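P43 (Trichuris muris, PDB 6QIX) is the major secreted protein of a parasitic whipworm, tethers to matrix and inhibits the function of interleukin-13. Local coordinates at residues A[60-65]-A[126-131]; A[343-348]-A[360-365]; A[111-114]-A[118-121]. All blocks are in the same frame, centred on the assembly; numbering follows the deposited sequence. Where two conformers were deposited one is given.

Contact 1 of 3, residues A[60-65]-A[126-131]; sequences GVMDLP and EKLKQC
Val61 and Lys127 mark the nearest backbone approach, 8.2 Å between their CA atoms, where the irregular loop 60-65 passes the short helix 126-129. This is loop-on-helix packing: no hydrogen bond crosses, and side chains fill the gap. Val61 faces the helix and does most for its side. Its CG1 lies anti to the backbone N (chi1 178°), and that puts this methyl, not CG2, among the helix side chains. There CG1 meets two neighbours, Lys127 CE at 3.6 Å and Leu128 CD2 at 3.8 Å. The compact branched valine thus fits between the aliphatic part of a lysine and a leucine. Lys127 suits a partly exposed place: its methylenes run past Val61, with CE also 3.7 Å from Val61 O, while the ammonium group ends beyond the contact, where it makes a weak hydrogen bond to a bound di(hydroxyethyl)ether, probably from the crystallisation liquor. Leu128 divides its branches, CD2 going to Val61 and CD1 touching the thioether sulfur SD of Met62; because Met62 was modelled in two conformers, that second touch is less certain. Leu128 also packs on Phe149 of helix 139-151. Within the helix, Lys129 NZ makes a salt bridge to Glu126 OE2, one turn back. The loop has its own brace. Gly60, at a positive phi that would jam a side chain against the preceding carbonyl, gives its N-H to Asp63 OD2 over 2.8 Å, reaching that oxygen from above the carboxylate plane, 56° out of it.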
loop_
_atom_site.group_PDB
_atom_site.type_symbol
_atom_site.label_atom_id
_atom_site.label_comp_id
_atom_site.label_asym_id
_atom_site.label_seq_id
_atom_site.Cartn_x
_atom_site.Cartn_y
_atom_site.Cartn_z
ATOM N N GLY A 60 -10.528 5.823 -10.042
ATOM C CA GLY A 60 -11.240 4.725 -9.420
ATOM C C GLY A 60 -10.391 3.834 -8.543
ATOM O O GLY A 60 -10.943 3.006 -7.803
ATOM N N VAL A 61 -9.070 3.991 -8.585
ATOM C CA VAL A 61 -8.199 3.135 -7.800
ATOM C C VAL A 61 -8.112 3.612 -6.359
ATOM O O VAL A 61 -8.114 2.800 -5.433
ATOM C CB VAL A 61 -6.808 3.071 -8.454
ATOM C CG1 VAL A 61 -5.864 2.227 -7.615
ATOM C CG2 VAL A 61 -6.909 2.547 -9.869
ATOM N N MET A 62 -7.999 4.914 -6.131
ATOM C CA MET A 62 -7.908 5.416 -4.766
ATOM C C MET A 62 -8.558 6.794 -4.696
ATOM O O MET A 62 -7.982 7.757 -4.190
ATOM C CB MET A 62 -6.455 5.444 -4.282
ATOM C CG MET A 62 -5.438 5.883 -5.310
ATOM S SD MET A 62 -3.947 6.570 -4.546
ATOM C CE MET A 62 -3.833 5.576 -3.060
ATOM N N ASP A 63 -9.777 6.895 -5.208
ATOM C CA ASP A 63 -10.531 8.135 -5.129
ATOM C C ASP A 63 -11.292 8.199 -3.807
ATOM O O ASP A 63 -11.403 7.212 -3.071
ATOM C CB ASP A 63 -11.474 8.254 -6.326
ATOM C CG ASP A 63 -10.722 8.463 -7.636
ATOM O OD1 ASP A 63 -9.573 8.968 -7.584
ATOM O OD2 ASP A 63 -11.272 8.130 -8.705
ATOM N N LEU A 64 -11.802 9.404 -3.495
ATOM C CA LEU A 64 -12.643 9.562 -2.333
ATOM C C LEU A 64 -13.980 8.853 -2.560
ATOM O O LEU A 64 -14.421 8.672 -3.710
ATOM C CB LEU A 64 -12.872 11.036 -2.040
ATOM C CG LEU A 64 -11.662 11.909 -1.758
ATOM C CD1 LEU A 64 -12.153 13.359 -1.454
ATOM C CD2 LEU A 64 -10.855 11.342 -0.585
ATOM N N PRO A 65 -14.650 8.435 -1.485
ATOM C CA PRO A 65 -15.900 7.694 -1.661
ATOM C C PRO A 65 -16.925 8.508 -2.433
ATOM O O PRO A 65 -16.962 9.736 -2.362
ATOM C CB PRO A 65 -16.365 7.405 -0.228
ATOM C CG PRO A 65 -15.442 8.168 0.690
ATOM C CD PRO A 65 -14.203 8.462 -0.076
ATOM N N GLU A 126 -0.466 1.823 -0.488
ATOM C CA GLU A 126 0.117 0.496 -0.643
ATOM C C GLU A 126 -0.467 -0.230 -1.856
ATOM O O GLU A 126 0.193 -1.100 -2.442
ATOM C CB GLU A 126 -0.097 -0.337 0.626
ATOM C CG GLU A 126 0.693 0.114 1.845
ATOM C CD GLU A 126 2.221 -0.100 1.757
ATOM O OE1 GLU A 126 2.695 -0.992 1.005
ATOM O OE2 GLU A 126 2.946 0.653 2.489
ATOM N N LYS A 127 -1.711 0.086 -2.221
ATOM C CA LYS A 127 -2.333 -0.544 -3.387
ATOM C C LYS A 127 -1.525 -0.286 -4.648
ATOM O O LYS A 127 -1.375 -1.181 -5.513
ATOM C CB LYS A 127 -3.741 0.016 -3.545
ATOM C CG LYS A 127 -4.544 -0.484 -4.729
ATOM C CD LYS A 127 -6.053 -0.276 -4.487
ATOM C CE LYS A 127 -6.930 -0.676 -5.681
ATOM N NZ LYS A 127 -8.114 -1.512 -5.265
ATOM N N LEU A 128 -0.991 0.941 -4.770
ATOM C CA LEU A 128 -0.188 1.315 -5.928
ATOM C C LEU A 128 1.256 0.845 -5.794
ATOM O O LEU A 128 1.846 0.401 -6.777
ATOM C CB LEU A 128 -0.226 2.820 -6.142
ATOM C CG LEU A 128 -1.574 3.379 -6.567
ATOM C CD1 LEU A 128 -1.492 4.864 -6.819
ATOM C CD2 LEU A 128 -2.083 2.687 -7.794
ATOM N N LYS A 129 1.831 0.929 -4.601
ATOM C CA LYS A 129 3.171 0.396 -4.376
ATOM C C LYS A 129 3.227 -1.081 -4.754
ATOM O O LYS A 129 4.231 -1.562 -5.296
ATOM C CB LYS A 129 3.582 0.601 -2.904
ATOM C CG LYS A 129 3.702 2.046 -2.497
ATOM C CD LYS A 129 3.778 2.158 -0.984
ATOM C CE LYS A 129 5.172 1.996 -0.488
ATOM N NZ LYS A 129 5.263 2.291 1.006
ATOM N N GLN A 130 2.132 -1.802 -4.548
ATOM C CA GLN A 130 2.145 -3.229 -4.815
ATOM C C GLN A 130 2.182 -3.542 -6.300
ATOM O O GLN A 130 2.411 -4.712 -6.667
ATOM C CB GLN A 130 0.946 -3.867 -4.100
ATOM C CG GLN A 130 1.216 -4.000 -2.599
ATOM C CD GLN A 130 0.010 -4.407 -1.794
ATOM O OE1 GLN A 130 -1.022 -4.728 -2.346
ATOM N NE2 GLN A 130 0.112 -4.331 -0.487
ATOM N N CYS A 131 2.029 -2.541 -7.169
ATOM C CA CYS A 131 2.213 -2.806 -8.589
ATOM C C CYS A 131 3.617 -3.317 -8.852
ATOM O O CYS A 131 3.853 -4.029 -9.839
ATOM C CB CYS A 131 1.983 -1.543 -9.422
ATOM S SG CYS A 131 0.259 -0.944 -9.418
#

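Contact 2 of 3, residues A[343-348]-A[360-365]. With ACT (acetate ion), chain G.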
loop_
_atom_site.group_PDB
_atom_site.type_symbol
_atom_site.label_atom_id
_atom_site.label_comp_id
_atom_site.label_asym_id
_atom_site.label_seq_id
_atom_site.Cartn_x
_atom_site.Cartn_y
_atom_site.Cartn_z
ATOM N N CYS A 343 -7.267 -14.582 -8.682
ATOM C CA CYS A 343 -5.901 -14.072 -8.671
ATOM C C CYS A 343 -5.756 -12.943 -7.648
ATOM O O CYS A 343 -6.714 -12.228 -7.340
ATOM C CB CYS A 343 -5.496 -13.493 -10.061
ATOM S SG CYS A 343 -5.818 -14.551 -11.482
ATOM N N CYS A 344 -4.541 -12.728 -7.158
ATOM C CA CYS A 344 -4.359 -11.654 -6.162
ATOM C C CYS A 344 -3.635 -10.433 -6.724
ATOM O O CYS A 344 -2.741 -10.527 -7.568
ATOM C CB CYS A 344 -3.600 -12.152 -4.918
ATOM S SG CYS A 344 -4.558 -13.320 -3.931
ATOM N N HIS A 345 -4.041 -9.279 -6.242
ATOM C CA HIS A 345 -3.439 -8.013 -6.595
ATOM C C HIS A 345 -1.914 -8.126 -6.504
ATOM O O HIS A 345 -1.396 -8.596 -5.479
ATOM C CB HIS A 345 -3.969 -6.942 -5.622
ATOM C CG HIS A 345 -3.521 -5.559 -5.946
ATOM N ND1 HIS A 345 -4.097 -4.826 -6.956
ATOM C CD2 HIS A 345 -2.510 -4.802 -5.453
ATOM C CE1 HIS A 345 -3.509 -3.649 -7.032
ATOM N NE2 HIS A 345 -2.533 -3.611 -6.133
ATOM N N PRO A 346 -1.165 -7.617 -7.498
ATOM C CA PRO A 346 -1.605 -6.746 -8.612
ATOM C C PRO A 346 -2.059 -7.488 -9.880
ATOM O O PRO A 346 -2.129 -6.906 -10.969
ATOM C CB PRO A 346 -0.361 -5.922 -8.917
ATOM C CG PRO A 346 0.761 -6.878 -8.617
ATOM C CD PRO A 346 0.295 -7.656 -7.373
ATOM N N TYR A 347 -2.403 -8.760 -9.733
ATOM C CA TYR A 347 -2.939 -9.569 -10.824
ATOM C C TYR A 347 -4.458 -9.691 -10.729
ATOM O O TYR A 347 -5.053 -9.483 -9.681
ATOM C CB TYR A 347 -2.300 -10.959 -10.800
ATOM C CG TYR A 347 -0.788 -10.956 -11.000
ATOM C CD1 TYR A 347 -0.240 -11.185 -12.270
ATOM C CD2 TYR A 347 0.089 -10.718 -9.935
ATOM C CE1 TYR A 347 1.142 -11.213 -12.459
ATOM C CE2 TYR A 347 1.446 -10.723 -10.125
ATOM C CZ TYR A 347 1.967 -10.961 -11.384
ATOM O OH TYR A 347 3.335 -10.946 -11.558
ATOM N N GLU A 348 -5.082 -10.030 -11.859
ATOM C CA GLU A 348 -6.514 -10.289 -11.918
ATOM C C GLU A 348 -6.757 -11.407 -12.930
ATOM O O GLU A 348 -5.930 -11.635 -13.811
ATOM C CB GLU A 348 -7.276 -9.020 -12.323
ATOM C CG GLU A 348 -6.903 -8.534 -13.740
ATOM C CD GLU A 348 -7.530 -7.184 -14.171
ATOM O OE1 GLU A 348 -8.375 -6.591 -13.463
ATOM O OE2 GLU A 348 -7.145 -6.701 -15.249
ATOM N N GLU A 360 -4.111 -3.351 -15.536
ATOM C CA GLU A 360 -3.576 -2.445 -16.548
ATOM C C GLU A 360 -2.818 -1.281 -15.916
ATOM O O GLU A 360 -1.761 -0.878 -16.418
ATOM C CB GLU A 360 -4.682 -1.913 -17.452
ATOM C CG GLU A 360 -4.131 -1.126 -18.614
ATOM C CD GLU A 360 -3.452 -1.991 -19.680
ATOM O OE1 GLU A 360 -3.619 -3.248 -19.686
ATOM O OE2 GLU A 360 -2.760 -1.393 -20.550
ATOM N N TYR A 361 -3.340 -0.721 -14.823
ATOM C CA TYR A 361 -2.686 0.454 -14.266
ATOM C C TYR A 361 -1.396 0.096 -13.547
ATOM O O TYR A 361 -0.638 1.006 -13.212
ATOM C CB TYR A 361 -3.620 1.233 -13.314
ATOM C CG TYR A 361 -4.073 0.495 -12.079
ATOM C CD1 TYR A 361 -3.293 0.449 -10.924
ATOM C CD2 TYR A 361 -5.297 -0.149 -12.058
ATOM C CE1 TYR A 361 -3.716 -0.234 -9.827
ATOM C CE2 TYR A 361 -5.727 -0.813 -10.950
ATOM C CZ TYR A 361 -4.937 -0.864 -9.847
ATOM O OH TYR A 361 -5.385 -1.537 -8.733
ATOM N N CYS A 362 -1.116 -1.193 -13.341
ATOM C CA CYS A 362 0.131 -1.614 -12.709
ATOM C C CYS A 362 1.231 -1.955 -13.695
ATOM O O CYS A 362 2.370 -2.151 -13.270
ATOM C CB CYS A 362 -0.059 -2.859 -11.826
ATOM S SG CYS A 362 -0.808 -2.522 -10.250
ATOM N N LYS A 363 0.918 -2.072 -14.977
ATOM C CA LYS A 363 1.892 -2.543 -15.946
ATOM C C LYS A 363 3.085 -1.606 -16.022
ATOM O O LYS A 363 2.949 -0.384 -15.887
ATOM C CB LYS A 363 1.235 -2.670 -17.320
ATOM C CG LYS A 363 0.462 -3.981 -17.496
ATOM C CD LYS A 363 -0.270 -4.071 -18.821
ATOM C CE LYS A 363 -1.059 -5.363 -18.880
ATOM N NZ LYS A 363 -1.907 -5.449 -20.091
ATOM N N ARG A 364 4.270 -2.188 -16.223
ATOM C CA ARG A 364 5.446 -1.383 -16.518
ATOM C C ARG A 364 5.183 -0.551 -17.766
ATOM O O ARG A 364 4.388 -0.927 -18.629
ATOM C CB ARG A 364 6.680 -2.273 -16.696
ATOM C CG ARG A 364 7.291 -2.695 -15.368
ATOM C CD ARG A 364 8.461 -3.626 -15.541
ATOM N NE ARG A 364 9.666 -2.904 -15.915
ATOM C CZ ARG A 364 10.843 -3.476 -16.151
ATOM N NH1 ARG A 364 10.980 -4.789 -16.053
ATOM N NH2 ARG A 364 11.881 -2.730 -16.493
ATOM N N VAL A 365 5.847 0.603 -17.851
ATOM C CA VAL A 365 5.554 1.535 -18.939
ATOM C C VAL A 365 5.657 0.837 -20.291
ATOM O O VAL A 365 4.801 1.021 -21.160
ATOM C CB VAL A 365 6.478 2.766 -18.860
ATOM C CG1 VAL A 365 6.239 3.541 -17.553
ATOM C CG2 VAL A 365 7.935 2.335 -18.995
HETATM C C ACT G . 10.785 0.347 -15.897
HETATM O O ACT G . 11.839 -0.154 -16.384
HETATM O OXT ACT G . 9.622 -0.128 -15.875
HETATM C CH3 ACT G . 10.921 1.712 -15.193
HETATM O O HOH W 1 -6.925 -4.131 -15.515
#
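His345 and Tyr361 meet with their side chains crossed at about a right angle. The phenol comes to the rim of the imidazole, its OH near the ring plane and 3.3 Å from His345 CE1. Tyr361 reaches there because its CG sits between the backbone N and the carbonyl carbon (chi1 63°), swinging the long ring back across the contact. One face of the imidazole carries Pro346, whose CB stands over its centre; the same CB touches Cys362 SG at 3.7 Å. That sulfur approaches the imidazole only obliquely. Small and covalently tied, Cys362 fits this buried spot beside the proline. The histidine ring is held from both nitrogens, ND1 being hydrogen-bonded to Lys359 NZ and NE2 to Lys127 O. One water joins the segments, donating to Glu348 OE2 at 2.6 Å and accepting from Glu360 N at 2.9 Å. Farther along, Arg364 grips an acetate, probably from the crystallisation liquor, with NE and NH2 along one guanidinium edge. Proline suits its place because the His345-Pro346 peptide is cis; with Tyr347 N bonding Cys344 O over 2.8 Å it forms a type VIa turn, Pro346 at its third position, linking strand 339-344 to strand 347-349.

Contact 3 of 3, residues A[111-114]-A[118-121]; sequences LPKL and GCGY
The ring of Tyr121 lies between two leucines. Leu111 CD1 covers one face, 3.8 Å from the ring centroid and only 4° off the normal, and Leu114 CD1 covers the opposite face at 4.1 Å from the same centroid; both are CH-pi contacts. At the edge, in the ring plane, stands the carbonyl oxygen of Pro112. The phenol donates to it, Tyr121 OH to Pro112 O being 2.7 Å, in the carbonyl plane and on a lone pair. Covering both faces and bonding the phenol probably restrains both the tilt of the ring and the position of its hydroxyl. A tyrosine suits the place because its flat body fills the slot between the leucines while its OH satisfies a buried carbonyl. Each leucine, branched at CG, offers one methyl to a face, and Leu114 adds CD2 3.4 Å from Tyr121 OH. The backbone beneath is a tight reversal after strand 109-112: Leu114 and Gly118, with three residues between them, form an antiparallel hydrogen-bonded pair, a single beta bridge. Leu114 N reaches Gly118 O at 2.9 Å, and Gly118 N returns a bond to Leu114 O at 2.8 Å. Glycine serves well at 118, where phi is positive (67°). Its oxygen also takes a weak bond from Gly120 N, closing an inverse gamma turn centred on Cys119. That cysteine turns away from 111-114 and is disulfide-bonded to Cys164 of the neighbouring strand 163-168. Lys113 lays its CG 4.3 Å from Cys119 SG, and its ammonium group goes on to a salt bridge with Glu159 of strand 155-160.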
loop_
_atom_site.group_PDB
_atom_site.type_symbol
_atom_site.label_atom_id
_atom_site.label_comp_id
_atom_site.label_asym_id
_atom_site.label_seq_id
_atom_site.Cartn_x
_atom_site.Cartn_y
_atom_site.Cartn_z
ATOM N N LEU A 111 -11.390 15.438 5.623
ATOM C CA LEU A 111 -11.636 14.383 4.650
ATOM C C LEU A 111 -12.672 13.399 5.172
ATOM O O LEU A 111 -12.828 13.231 6.382
ATOM C CB LEU A 111 -10.327 13.619 4.338
ATOM C CG LEU A 111 -9.259 14.428 3.640
ATOM C CD1 LEU A 111 -7.890 13.769 3.698
ATOM C CD2 LEU A 111 -9.716 14.638 2.214
ATOM N N PRO A 112 -13.417 12.741 4.272
ATOM C CA PRO A 112 -14.371 11.720 4.722
ATOM C C PRO A 112 -13.678 10.465 5.212
ATOM O O PRO A 112 -12.564 10.125 4.779
ATOM C CB PRO A 112 -15.198 11.417 3.463
ATOM C CG PRO A 112 -14.219 11.636 2.339
ATOM C CD PRO A 112 -13.372 12.858 2.798
ATOM N N LYS A 113 -14.359 9.748 6.098
ATOM C CA LYS A 113 -13.910 8.398 6.429
ATOM C C LYS A 113 -14.033 7.497 5.213
ATOM O O LYS A 113 -14.998 7.598 4.465
ATOM C CB LYS A 113 -14.727 7.826 7.578
ATOM C CG LYS A 113 -14.535 8.638 8.857
ATOM C CD LYS A 113 -15.652 8.426 9.859
ATOM C CE LYS A 113 -15.688 6.999 10.329
ATOM N NZ LYS A 113 -16.341 6.912 11.644
ATOM N N LEU A 114 -13.044 6.589 5.024
ATOM C CA LEU A 114 -13.075 5.621 3.913
ATOM C C LEU A 114 -13.799 4.347 4.334
ATOM O O LEU A 114 -13.632 3.885 5.473
ATOM C CB LEU A 114 -11.645 5.267 3.459
ATOM C CG LEU A 114 -10.796 6.491 3.122
ATOM C CD1 LEU A 114 -9.327 6.135 2.871
ATOM C CD2 LEU A 114 -11.421 7.209 1.950
ATOM N N GLY A 118 -11.615 3.586 7.457
ATOM C CA GLY A 118 -11.688 4.729 8.357
ATOM C C GLY A 118 -10.762 5.829 7.884
ATOM O O GLY A 118 -10.721 6.154 6.695
ATOM N N CYS A 119 -9.965 6.404 8.785
ATOM C CA CYS A 119 -9.062 7.472 8.365
ATOM C C CYS A 119 -7.786 6.816 7.840
ATOM O O CYS A 119 -6.725 6.795 8.478
ATOM C CB CYS A 119 -8.835 8.458 9.511
ATOM S SG CYS A 119 -10.436 9.291 9.967
ATOM N N GLY A 120 -7.897 6.276 6.634
ATOM C CA GLY A 120 -6.855 5.419 6.099
ATOM C C GLY A 120 -5.912 6.073 5.111
ATOM O O GLY A 120 -5.174 5.371 4.418
ATOM N N TYR A 121 -5.885 7.408 5.052
ATOM C CA TYR A 121 -5.129 8.084 3.999
ATOM C C TYR A 121 -3.629 7.827 4.056
ATOM O O TYR A 121 -2.941 7.982 3.038
ATOM C CB TYR A 121 -5.415 9.569 4.083
ATOM C CG TYR A 121 -6.869 9.833 3.790
ATOM C CD1 TYR A 121 -7.293 9.936 2.480
ATOM C CD2 TYR A 121 -7.815 9.905 4.792
ATOM C CE1 TYR A 121 -8.577 10.156 2.156
ATOM C CE2 TYR A 121 -9.174 10.157 4.482
ATOM C CZ TYR A 121 -9.539 10.279 3.159
ATOM O OH TYR A 121 -10.838 10.489 2.795
#

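How the contacts relate
Contact 1 sits between the other two, its centre about 12 Å from that of contact 2 and about 13 Å from that of contact 3. The tie to contact 2 is covalent, the disulfide Cys131 SG to Cys362 SG at 2.1 Å, and is joined by a probable hydrogen bond of 2.8 Å between His345 NE2 and Lys127 O. Contact 3 is nested in the chain loop that contact 1 closes, and meets it by packing alone: Leu64 CD2 lies 3.5 Å from Tyr121 OH. Contacts 2 and 3 do not touch, their nearest atoms being about 14 Å apart. Bound di(hydroxyethyl)ether, probably from the crystallisation liquor, lies near Lys127 and His345, where contacts 1 and 2 join.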